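Local coordinates for SnoaL-like domain-containing protein (Kribbella flavida, PDB 4GB5) that is of unknown function but has a SnoaL-like domain of the NTF2 clan, a fold that in relatives encloses a pocket for small molecules, at residues E15-Y20 with T80-T85; R35-P40 with S59-A64; E124-A129 with R133-K138. One frame throughout, in Å; residues are numbered along the deposited sequence. Where two conformers were deposited one is given.

Contact 1 (E15-Y20 with T80-T85); sequences ELFGRY and TGHVVT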
# COMPACT_ATOMS: atom_id res chain seq x y z
N GLU A 15 1.40 -13.02 -1.68
CA GLU A 15 1.69 -12.75 -3.09
C GLU A 15 0.46 -12.92 -3.94
O GLU A 15 0.31 -12.22 -4.95
CB GLU A 15 2.80 -13.67 -3.56
CG GLU A 15 3.24 -13.47 -4.96
CD GLU A 15 4.49 -14.24 -5.28
OE1 GLU A 15 5.62 -13.79 -4.93
OE2 GLU A 15 4.34 -15.32 -5.88
N LEU A 16 -0.46 -13.82 -3.59
CA LEU A 16 -1.68 -13.96 -4.37
C LEU A 16 -2.45 -12.68 -4.49
O LEU A 16 -3.13 -12.44 -5.50
CB LEU A 16 -2.68 -14.93 -3.76
CG LEU A 16 -2.50 -16.38 -4.04
CD1 LEU A 16 -3.50 -17.17 -3.24
CD2 LEU A 16 -2.73 -16.63 -5.52
N PHE A 17 -2.36 -11.83 -3.47
CA PHE A 17 -3.04 -10.54 -3.52
C PHE A 17 -2.38 -9.59 -4.51
O PHE A 17 -3.06 -8.73 -5.08
CB PHE A 17 -3.15 -9.93 -2.12
CG PHE A 17 -4.18 -10.59 -1.31
CD1 PHE A 17 -5.47 -10.04 -1.27
CD2 PHE A 17 -3.96 -11.76 -0.63
CE1 PHE A 17 -6.48 -10.63 -0.55
CE2 PHE A 17 -4.97 -12.38 0.06
CZ PHE A 17 -6.25 -11.81 0.13
N GLY A 18 -1.07 -9.72 -4.74
CA GLY A 18 -0.41 -8.97 -5.81
C GLY A 18 -0.94 -9.40 -7.18
O GLY A 18 -1.27 -8.56 -8.02
N ARG A 19 -1.03 -10.71 -7.39
CA ARG A 19 -1.57 -11.25 -8.62
C ARG A 19 -3.05 -10.91 -8.79
O ARG A 19 -3.53 -10.65 -9.91
CB ARG A 19 -1.34 -12.76 -8.67
CG ARG A 19 0.12 -13.20 -8.62
CD ARG A 19 0.28 -14.62 -9.13
NE ARG A 19 1.49 -14.79 -9.93
CZ ARG A 19 2.64 -15.27 -9.48
NH1 ARG A 19 3.67 -15.39 -10.29
NH2 ARG A 19 2.75 -15.64 -8.21
N TYR A 20 -3.80 -10.90 -7.69
CA TYR A 20 -5.21 -10.51 -7.73
C TYR A 20 -5.36 -9.09 -8.25
O TYR A 20 -6.19 -8.79 -9.12
CB TYR A 20 -5.84 -10.63 -6.34
CG TYR A 20 -7.29 -10.12 -6.26
CD1 TYR A 20 -8.34 -10.95 -6.47
CD2 TYR A 20 -7.57 -8.78 -5.98
CE1 TYR A 20 -9.63 -10.51 -6.41
CE2 TYR A 20 -8.86 -8.32 -5.91
CZ TYR A 20 -9.89 -9.19 -6.12
OH TYR A 20 -11.19 -8.74 -6.06
N THR A 80 -3.05 -3.83 1.15
CA THR A 80 -2.06 -3.71 2.19
C THR A 80 -2.53 -4.35 3.47
O THR A 80 -3.72 -4.69 3.63
CB THR A 80 -1.79 -2.22 2.49
OG1 THR A 80 -3.00 -1.57 2.94
CG2 THR A 80 -1.29 -1.50 1.29
N GLY A 81 -1.64 -4.52 4.45
CA GLY A 81 -2.10 -4.88 5.79
C GLY A 81 -2.64 -6.29 5.94
O GLY A 81 -3.55 -6.53 6.72
N HIS A 82 -2.05 -7.26 5.25
CA HIS A 82 -2.55 -8.64 5.24
C HIS A 82 -2.46 -9.28 6.61
O HIS A 82 -1.40 -9.28 7.23
CB HIS A 82 -1.79 -9.49 4.21
CG HIS A 82 -1.61 -8.80 2.90
ND1 HIS A 82 -0.66 -7.82 2.73
CD2 HIS A 82 -2.23 -8.97 1.71
CE1 HIS A 82 -0.70 -7.41 1.47
NE2 HIS A 82 -1.66 -8.07 0.85
N VAL A 83 -3.57 -9.86 7.08
CA VAL A 83 -3.63 -10.59 8.32
C VAL A 83 -4.07 -12.00 7.93
O VAL A 83 -5.21 -12.20 7.47
CB VAL A 83 -4.63 -9.95 9.24
CG1 VAL A 83 -4.74 -10.74 10.53
CG2 VAL A 83 -4.29 -8.50 9.55
N VAL A 84 -3.13 -12.96 8.01
CA VAL A 84 -3.28 -14.28 7.41
C VAL A 84 -3.32 -15.32 8.50
O VAL A 84 -2.44 -15.36 9.36
CB VAL A 84 -2.10 -14.55 6.46
CG1 VAL A 84 -2.19 -15.95 5.92
CG2 VAL A 84 -2.00 -13.51 5.34
N THR A 85 -4.34 -16.18 8.47
CA THR A 85 -4.45 -17.28 9.39
C THR A 85 -4.52 -18.55 8.60
O THR A 85 -5.39 -18.69 7.77
CB THR A 85 -5.70 -17.10 10.25
OG1 THR A 85 -5.68 -15.77 10.82
CG2 THR A 85 -5.76 -18.13 11.36
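Phe17 and His82 form an offset edge-to-face pair: the imidazole turns an edge toward the face of the phenyl ring, with ring centroids 5.5 Å apart and planes at 66°. Two neighbouring imidazole atoms do the touching. His82 NE2 lies 3.8 Å from Phe17 CB, which sits at the edge of the imidazole and near its plane, while His82 CD2 comes to 3.9 Å from Phe17 CG. The contact thus falls at the root of the phenyl ring, and the two side chains slide past each other in opposite directions. In His82, CG is anti to the carbonyl carbon (chi1 -45°), which sends the imidazole from strand 74-87 toward helix 6-25. With an alanine here, Phe17 would probably lose its aromatic partner on this strand and a gap would open between helix and strand.

Ile93 and Leu134 also pack on Phe17, and Ile14 and Ala95 on His82, placing the pair where the helix lies against the sheet. The same two elements meet neighbouring subunits of the trimer: Glu15 OE1 accepts a hydrogen bond from Val84 N of the third subunit.

Only 79 Å² is buried between the segments and the pair is one of ring edge and ring face, so the join probably depends on dispersion and a weak ring quadrupole attraction rather than on directed polar bonds.

Contact 2 (R35-P40 with S59-A64); sequences RVHTDP and SDYGAA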
# COMPACT_ATOMS: atom_id res chain seq x y z
N ARG A 35 -4.60 -18.69 -12.26
CA ARG A 35 -3.44 -18.74 -11.38
C ARG A 35 -3.74 -18.19 -10.00
O ARG A 35 -2.96 -18.38 -9.05
CB ARG A 35 -2.32 -17.92 -12.00
CG ARG A 35 -1.96 -18.49 -13.37
CD ARG A 35 -0.73 -17.86 -13.96
NE ARG A 35 -0.54 -18.36 -15.32
CZ ARG A 35 0.09 -19.48 -15.66
NH1 ARG A 35 0.65 -20.25 -14.73
NH2 ARG A 35 0.17 -19.83 -16.94
N VAL A 36 -4.82 -17.43 -9.88
CA VAL A 36 -5.18 -16.76 -8.61
C VAL A 36 -6.34 -17.36 -7.84
O VAL A 36 -6.34 -17.34 -6.61
CB VAL A 36 -5.49 -15.28 -8.89
CG1 VAL A 36 -5.97 -14.51 -7.70
CG2 VAL A 36 -4.24 -14.60 -9.46
N HIS A 37 -7.33 -17.85 -8.57
CA HIS A 37 -8.61 -18.29 -8.00
C HIS A 37 -8.91 -19.76 -8.23
O HIS A 37 -8.42 -20.40 -9.18
CB HIS A 37 -9.73 -17.47 -8.68
CG HIS A 37 -9.69 -16.01 -8.33
ND1 HIS A 37 -9.90 -15.56 -7.04
CD2 HIS A 37 -9.50 -14.90 -9.09
CE1 HIS A 37 -9.79 -14.25 -7.01
NE2 HIS A 37 -9.57 -13.81 -8.24
N THR A 38 -9.72 -20.30 -7.33
CA THR A 38 -10.35 -21.57 -7.61
C THR A 38 -11.49 -21.47 -8.64
O THR A 38 -11.96 -20.38 -8.99
CB THR A 38 -10.95 -22.16 -6.31
OG1 THR A 38 -11.88 -21.24 -5.77
CG2 THR A 38 -9.90 -22.44 -5.24
N ASP A 39 -11.92 -22.62 -9.15
CA ASP A 39 -13.05 -22.72 -10.07
C ASP A 39 -13.92 -23.83 -9.51
O ASP A 39 -13.54 -24.99 -9.60
CB ASP A 39 -12.59 -23.09 -11.48
CG ASP A 39 -13.69 -22.96 -12.51
OD1 ASP A 39 -14.84 -22.62 -12.13
OD2 ASP A 39 -13.41 -23.25 -13.71
N PRO A 40 -15.10 -23.49 -8.97
CA PRO A 40 -15.69 -22.16 -8.92
C PRO A 40 -15.12 -21.28 -7.83
O PRO A 40 -14.29 -21.71 -7.05
CB PRO A 40 -17.17 -22.46 -8.68
CG PRO A 40 -17.17 -23.74 -7.89
CD PRO A 40 -16.01 -24.53 -8.44
N SER A 59 -14.95 -18.91 -15.31
CA SER A 59 -14.99 -18.25 -16.60
C SER A 59 -16.09 -17.17 -16.63
O SER A 59 -15.95 -16.16 -17.30
CB SER A 59 -15.14 -19.26 -17.72
OG SER A 59 -16.38 -19.88 -17.63
N ASP A 60 -17.18 -17.40 -15.90
CA ASP A 60 -18.22 -16.38 -15.78
C ASP A 60 -17.66 -15.15 -15.05
O ASP A 60 -17.96 -14.00 -15.43
CB ASP A 60 -19.43 -16.89 -14.99
CG ASP A 60 -20.31 -17.85 -15.79
OD1 ASP A 60 -20.14 -17.95 -17.02
OD2 ASP A 60 -21.21 -18.47 -15.17
N TYR A 61 -16.95 -15.39 -13.95
CA TYR A 61 -16.38 -14.30 -13.16
C TYR A 61 -15.43 -13.51 -14.05
O TYR A 61 -15.47 -12.28 -14.09
CB TYR A 61 -15.63 -14.88 -11.95
CG TYR A 61 -14.80 -13.92 -11.16
CD1 TYR A 61 -13.43 -13.94 -11.26
CD2 TYR A 61 -15.40 -12.98 -10.34
CE1 TYR A 61 -12.65 -13.04 -10.53
CE2 TYR A 61 -14.65 -12.09 -9.61
CZ TYR A 61 -13.30 -12.14 -9.70
OH TYR A 61 -12.57 -11.23 -8.97
N GLY A 62 -14.56 -14.19 -14.77
CA GLY A 62 -13.63 -13.49 -15.65
C GLY A 62 -14.33 -12.66 -16.72
O GLY A 62 -13.92 -11.53 -16.97
N ALA A 63 -15.38 -13.20 -17.33
CA ALA A 63 -16.11 -12.50 -18.38
C ALA A 63 -16.80 -11.27 -17.79
O ALA A 63 -16.85 -10.21 -18.42
CB ALA A 63 -17.16 -13.46 -19.03
N ALA A 64 -17.35 -11.43 -16.59
CA ALA A 64 -18.01 -10.33 -15.91
C ALA A 64 -17.02 -9.21 -15.57
O ALA A 64 -17.33 -8.04 -15.72
CB ALA A 64 -18.67 -10.83 -14.63
O HOH W 1 -10.01 -11.39 -9.69
O HOH W 2 -14.92 -21.86 -15.46
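The aromatic part of this contact is an edge-to-face pair in which Tyr61 turns its edge toward the face of His37, the centroids 5.3 Å apart and the planes at 78°. Tyr61 CE1 leads, lying 3.9 Å from both His37 NE2 and His37 CD2. In Tyr61, CG stands trans to the backbone N (chi1 170°), a torsion that directs the ring off helix 58-69 toward the imidazole. The opposite face of that imidazole is covered by Val36 CG1, 3.7 Å above the plane and over its centre, so the ring is held between an aliphatic branch and an aromatic edge.

Water adds two polar bridges. Water 1 lies in the plane of the Tyr61 ring and is hydrogen-bonded to His37 NE2 at 2.9 Å and to Tyr61 OH at 2.7 Å; His37 ND1 is bonded to Leu134 O, so both imidazole nitrogens have partners, which should hold the ring at this rotation. In the NTF2-like arrangement of helices on a curved sheet, the pair joins helix 58-69 to the chain leaving helix 32-36. Water 2 donates to Asp39 OD2 at 2.7 Å and accepts from Ser59 N at 3.0 Å. Asp39 also takes the Leu58 N-H and a salt bridge from Arg34, and a carboxylate so near the start of helix 58-69 is likely to be stabilised by the helix dipole.

Within 35-40, Thr38 OG1 donates to Pro40 O, 24° from the carbonyl plane, across the corner made by Asp39 and the cis peptide before Pro40.

Contact 3 (E124-A129 with R133-K138); sequences EAVRTA and RLSSVK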
# COMPACT_ATOMS: atom_id res chain seq x y z
N GLU A 124 -10.91 -16.12 1.62
CA GLU A 124 -10.42 -17.46 1.94
C GLU A 124 -9.52 -17.95 0.84
O GLU A 124 -9.70 -17.62 -0.34
CB GLU A 124 -11.58 -18.46 2.19
CG GLU A 124 -12.45 -18.05 3.37
CD GLU A 124 -13.74 -18.84 3.54
OE1 GLU A 124 -14.10 -19.64 2.67
OE2 GLU A 124 -14.42 -18.62 4.56
N ALA A 125 -8.53 -18.74 1.22
CA ALA A 125 -7.67 -19.40 0.23
C ALA A 125 -7.59 -20.87 0.52
O ALA A 125 -7.86 -21.32 1.64
CB ALA A 125 -6.27 -18.81 0.27
N VAL A 126 -7.31 -21.64 -0.51
CA VAL A 126 -7.10 -23.07 -0.40
C VAL A 126 -5.83 -23.48 -1.11
O VAL A 126 -5.43 -22.87 -2.14
CB VAL A 126 -8.28 -23.87 -0.96
CG1 VAL A 126 -9.53 -23.57 -0.17
CG2 VAL A 126 -8.51 -23.60 -2.37
N ARG A 127 -5.16 -24.46 -0.54
CA ARG A 127 -3.94 -24.96 -1.15
C ARG A 127 -4.31 -26.04 -2.16
O ARG A 127 -4.73 -27.13 -1.81
CB ARG A 127 -2.98 -25.49 -0.08
CG ARG A 127 -1.62 -25.94 -0.65
CD ARG A 127 -1.02 -27.15 0.14
NE ARG A 127 -0.89 -26.90 1.57
CZ ARG A 127 0.05 -26.14 2.11
NH1 ARG A 127 0.11 -25.96 3.43
NH2 ARG A 127 0.95 -25.54 1.33
N THR A 128 -4.20 -25.70 -3.43
CA THR A 128 -4.49 -26.66 -4.49
C THR A 128 -3.23 -27.37 -4.87
O THR A 128 -2.14 -27.05 -4.42
CB THR A 128 -5.06 -26.02 -5.75
OG1 THR A 128 -4.00 -25.42 -6.54
CG2 THR A 128 -6.15 -25.05 -5.42
N ALA A 129 -3.38 -28.38 -5.72
CA ALA A 129 -2.22 -29.07 -6.24
C ALA A 129 -1.28 -28.18 -7.03
O ALA A 129 -0.10 -28.51 -7.20
CB ALA A 129 -2.66 -30.26 -7.09
N ARG A 133 -4.72 -20.75 -3.85
CA ARG A 133 -5.67 -19.99 -4.66
C ARG A 133 -6.72 -19.34 -3.76
O ARG A 133 -7.08 -19.88 -2.71
CB ARG A 133 -6.44 -20.95 -5.62
CG ARG A 133 -5.60 -21.64 -6.72
CD ARG A 133 -5.05 -20.64 -7.72
NE ARG A 133 -4.36 -21.30 -8.83
CZ ARG A 133 -3.09 -21.68 -8.81
NH1 ARG A 133 -2.33 -21.48 -7.76
NH2 ARG A 133 -2.57 -22.24 -9.90
N LEU A 134 -7.21 -18.20 -4.19
CA LEU A 134 -8.27 -17.51 -3.48
C LEU A 134 -9.62 -18.12 -3.88
O LEU A 134 -10.03 -18.05 -5.05
CB LEU A 134 -8.26 -16.01 -3.79
CG LEU A 134 -7.07 -15.19 -3.31
CD1 LEU A 134 -7.14 -13.76 -3.75
CD2 LEU A 134 -6.98 -15.25 -1.79
N SER A 135 -10.30 -18.71 -2.91
CA SER A 135 -11.56 -19.43 -3.12
C SER A 135 -12.80 -18.61 -2.76
O SER A 135 -13.89 -18.94 -3.20
CB SER A 135 -11.58 -20.71 -2.29
OG SER A 135 -11.30 -20.40 -0.93
N SER A 136 -12.63 -17.57 -1.96
CA SER A 136 -13.72 -16.68 -1.64
C SER A 136 -13.19 -15.26 -1.52
O SER A 136 -12.18 -15.02 -0.84
CB SER A 136 -14.36 -17.10 -0.31
OG SER A 136 -15.33 -16.18 0.09
N VAL A 137 -13.86 -14.31 -2.16
CA VAL A 137 -13.51 -12.89 -2.07
C VAL A 137 -14.71 -12.14 -1.51
O VAL A 137 -15.84 -12.30 -2.02
CB VAL A 137 -13.19 -12.32 -3.46
CG1 VAL A 137 -12.87 -10.83 -3.41
CG2 VAL A 137 -12.04 -13.07 -4.08
N LYS A 138 -14.47 -11.36 -0.48
CA LYS A 138 -15.52 -10.54 0.09
C LYS A 138 -14.97 -9.14 0.33
O LYS A 138 -13.98 -8.97 1.04
CB LYS A 138 -16.04 -11.09 1.38
CG LYS A 138 -17.04 -10.19 2.07
CD LYS A 138 -17.54 -10.84 3.35
CE LYS A 138 -18.52 -9.97 4.13
NZ LYS A 138 -18.92 -10.68 5.41
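Thr128 and Arg133 cross at about a right angle, with Thr128 CG2 3.7 Å from Arg133 CG. The arginine chain bends at its second torsion (chi2 -66°), and Thr128 OG1 lies over one face of the guanidinium. That hydroxyl is spent in the hairpin turn, on Gly131 O and Asp130 N, while Arg133 NE is bonded to Arg34 O.

On the same face of the sheet as Arg133, the Val126 CG1 branch meets Ser135 OG at 3.7 Å, and Glu124 lies alongside Ser136, its OE1 3.9 Å from Ser136 CB. Ala125 and Leu134 point to the other face, where Ala125 CB approaches the CD2 branch of Leu134.

A classic beta bulge sets the middle of the hairpin: Ser135 and Ser136 together oppose Glu124 and shift the antiparallel register by one residue. Glu124 O is therefore gripped three times: by Ser135 N at 2.9 Å, more weakly by Ser136 N at 3.3 Å, and weakly again by Ser135 OG. The Ser135 hydroxyl reaches that carbonyl because OG stands between its own backbone N and carbonyl carbon (chi1 53°). Glu124 N donates to Ser136 O at 3.0 Å. Beyond the bulge, Val126 and Arg133 form a hydrogen-bonded pair: Val126 N to Arg133 O and Arg133 N to Val126 O are both 2.8 Å. The strand axes run at 146°, antiparallel but skewed.

This hairpin lies inside the sheet: Ala125 pairs with Ala91 of strand 90-102 on one side, and on the other Leu134 bonds to Val36 and Thr38, and Ser135 to Thr42 of strand 41-44. Leu134 packs on Leu16 and Tyr20 of helix 6-25.

In the fold
Contact 1 sets helix 6-25 against the sheet, contact 3 joins two of that sheet's strands, and contact 2 ties helix 58-69 to the chain after helix 32-36. Contact 2 is buried and away from other subunits; waters bridge its segments, and protein groups also meet His37 and Asp39. Contact 1 is partly buried, on an outer strand and at the trimer interface, with a single aromatic pair across it. Contact 3, also partly buried, relies on backbone bonds and covers far more area, 394 Å² against 79 and 93 Å². Leu134 is common to all, through its side chain to contact 1 and its backbone to contact 2. Contacts 1 and 2 meet where Tyr20 packs on His37 and Leu16 on the backbone at Val36.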